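PDB 6G1D: hydrogen peroxide-inducible genes activator from Corynebacterium glutamicum, which senses hydrogen peroxide as a LysR-type transcription factor, probably binding DNA through its helix-turn-helix domain and detecting peroxide in its regulatory domain. Local coordinates for residues V152-L157 with R280-V285. The protein carries 1 engineered substitution. Numbering follows the deposited sequence.
Sequences VAMMAL and RRIGLV
Ala153 and Val285 exchange two backbone hydrogen bonds, Ala153 N to Val285 O at 2.8 Å and Val285 N to Ala153 O at 2.7 Å, in an antiparallel ladder within the mixed sheet of the LysR substrate-binding domain, whose fold is of the periplasmic-binding-protein type. Met155 and Gly283 form the next hydrogen-bonded pair, and Leu157 N closes the series on Arg281 O at 2.8 Å. A water accepts from Arg281 N and donates weakly to Leu157 O. Strand 152-156 runs parallel to 100-106 on its other edge, so this ladder is where the sheet changes from parallel to antiparallel pairing.

Met154 and Leu284 project to one face, where helix 293-316 covers them with Leu303. With CG anti to the backbone N (chi1 -177°) and an extended chain, Met154 carries its CE to 3.6 Å from Ile282 CG2. In the conformer modelled here, Val152 CB lies against Leu284 CD1 farther along, beside Phe296 and Phe299.

On the face of Met155 and Val285, helix 138-147 packs through Leu142 and Leu145. The Met155 chain bends at chi3 (88°) and crosses Val285 at about a right angle, with Met155 CE pressed tightly against Val285 CG2 at 3.5 Å. Leu157 lays its isobutyl group over Gly283, Leu157 CG lying 3.7 Å from Gly283 CA, while Leu157 CD2 reaches the same Val285 CG2 at 3.9 Å.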
loop_
_atom_site.group_PDB
_atom_site.type_symbol
_atom_site.label_atom_id
_atom_site.label_comp_id
_atom_site.label_asym_id
_atom_site.label_seq_id
_atom_site.Cartn_x
_atom_site.Cartn_y
_atom_site.Cartn_z
ATOM N N VAL B 152 15.197 -20.358 2.647
ATOM C CA VAL B 152 15.136 -20.558 4.091
ATOM C C VAL B 152 14.757 -19.227 4.748
ATOM O O VAL B 152 14.959 -18.172 4.160
ATOM C CB VAL B 152 16.467 -21.059 4.683
ATOM C CG1 VAL B 152 16.777 -22.439 4.218
ATOM C CG2 VAL B 152 17.614 -20.130 4.356
ATOM N N ALA B 153 14.215 -19.300 5.961
ATOM C CA ALA B 153 13.897 -18.107 6.714
ATOM C C ALA B 153 14.391 -18.252 8.148
ATOM O O ALA B 153 14.128 -19.260 8.802
ATOM C CB ALA B 153 12.411 -17.860 6.669
ATOM N N MET B 154 14.998 -17.209 8.636
ATOM C CA MET B 154 15.448 -17.157 9.982
ATOM C C MET B 154 14.453 -16.331 10.788
ATOM O O MET B 154 14.320 -15.195 10.561
ATOM C CB MET B 154 16.833 -16.557 10.019
ATOM C CG MET B 154 17.468 -16.502 11.376
ATOM S SD MET B 154 19.113 -15.786 11.370
ATOM C CE MET B 154 19.196 -15.289 13.008
ATOM N N MET B 155 13.740 -16.940 11.699
ATOM C CA MET B 155 12.724 -16.269 12.489
ATOM C C MET B 155 12.648 -16.876 13.863
ATOM O O MET B 155 13.261 -17.917 14.126
ATOM C CB MET B 155 11.354 -16.403 11.779
ATOM C CG MET B 155 10.811 -17.812 11.754
ATOM S SD MET B 155 9.411 -17.946 10.586
ATOM C CE MET B 155 10.424 -18.310 9.172
ATOM N N ALA B 156 11.725 -16.364 14.675
ATOM C CA ALA B 156 11.420 -16.979 15.967
ATOM C C ALA B 156 10.554 -18.227 15.794
ATOM O O ALA B 156 9.717 -18.305 14.884
ATOM C CB ALA B 156 10.759 -15.992 16.897
ATOM N N LEU B 157 10.802 -19.217 16.644
ATOM C CA LEU B 157 10.048 -20.439 16.656
ATOM C C LEU B 157 9.085 -20.448 17.833
ATOM O O LEU B 157 9.366 -19.808 18.850
ATOM C CB LEU B 157 11.011 -21.617 16.813
ATOM C CG LEU B 157 12.043 -21.806 15.721
ATOM C CD1 LEU B 157 12.696 -23.178 15.938
ATOM C CD2 LEU B 157 11.457 -21.689 14.332
ATOM N N ARG B 280 14.143 -15.176 23.237
ATOM C CA ARG B 280 13.385 -15.701 22.080
ATOM C C ARG B 280 14.162 -16.860 21.503
ATOM O O ARG B 280 15.402 -16.881 21.596
ATOM C CB ARG B 280 13.182 -14.632 21.033
ATOM C CG ARG B 280 14.463 -14.095 20.432
ATOM C CD ARG B 280 14.171 -13.038 19.432
ATOM N NE ARG B 280 15.382 -12.496 18.844
ATOM C CZ ARG B 280 15.384 -11.533 17.933
ATOM N NH1 ARG B 280 14.234 -11.006 17.500
ATOM N NH2 ARG B 280 16.530 -11.098 17.447
ATOM N N ARG B 281 13.447 -17.836 20.947
ATOM C CA ARG B 281 14.081 -18.968 20.275
ATOM C C ARG B 281 14.117 -18.678 18.790
ATOM O O ARG B 281 13.059 -18.514 18.167
ATOM C CB ARG B 281 13.352 -20.280 20.581
ATOM C CG ARG B 281 13.956 -21.478 19.852
ATOM C CD ARG B 281 13.719 -22.762 20.603
ATOM N NE ARG B 281 14.689 -22.957 21.688
ATOM C CZ ARG B 281 14.554 -23.850 22.671
ATOM N NH1 ARG B 281 13.453 -24.573 22.811
ATOM N NH2 ARG B 281 15.520 -23.945 23.586
ATOM N N ILE B 282 15.319 -18.601 18.238
ATOM C CA ILE B 282 15.534 -18.366 16.828
ATOM C C ILE B 282 15.816 -19.699 16.152
ATOM O O ILE B 282 16.454 -20.601 16.732
ATOM C CB ILE B 282 16.712 -17.401 16.609
ATOM C CG1 ILE B 282 16.387 -16.043 17.185
ATOM C CG2 ILE B 282 17.021 -17.234 15.126
ATOM C CD1 ILE B 282 15.192 -15.325 16.540
ATOM N N GLY B 283 15.301 -19.818 14.939
ATOM C CA GLY B 283 15.370 -21.057 14.172
ATOM C C GLY B 283 15.437 -20.793 12.680
ATOM O O GLY B 283 15.140 -19.676 12.193
ATOM N N LEU B 284 15.797 -21.837 11.949
ATOM C CA LEU B 284 15.866 -21.783 10.507
ATOM C C LEU B 284 14.679 -22.589 9.975
ATOM O O LEU B 284 14.501 -23.744 10.347
ATOM C CB LEU B 284 17.208 -22.365 10.034
ATOM C CG LEU B 284 17.542 -22.071 8.596
ATOM C CD1 LEU B 284 17.615 -20.571 8.321
ATOM C CD2 LEU B 284 18.877 -22.722 8.217
ATOM N N VAL B 285 13.860 -21.963 9.156
ATOM C CA VAL B 285 12.625 -22.580 8.677
ATOM C C VAL B 285 12.759 -22.809 7.176
ATOM O O VAL B 285 13.232 -21.915 6.456
ATOM C CB VAL B 285 11.396 -21.681 9.006
ATOM C CG1 VAL B 285 10.101 -22.337 8.550
ATOM C CG2 VAL B 285 11.310 -21.427 10.485
HETATM O O HOH W 1 10.741 -17.319 20.588
#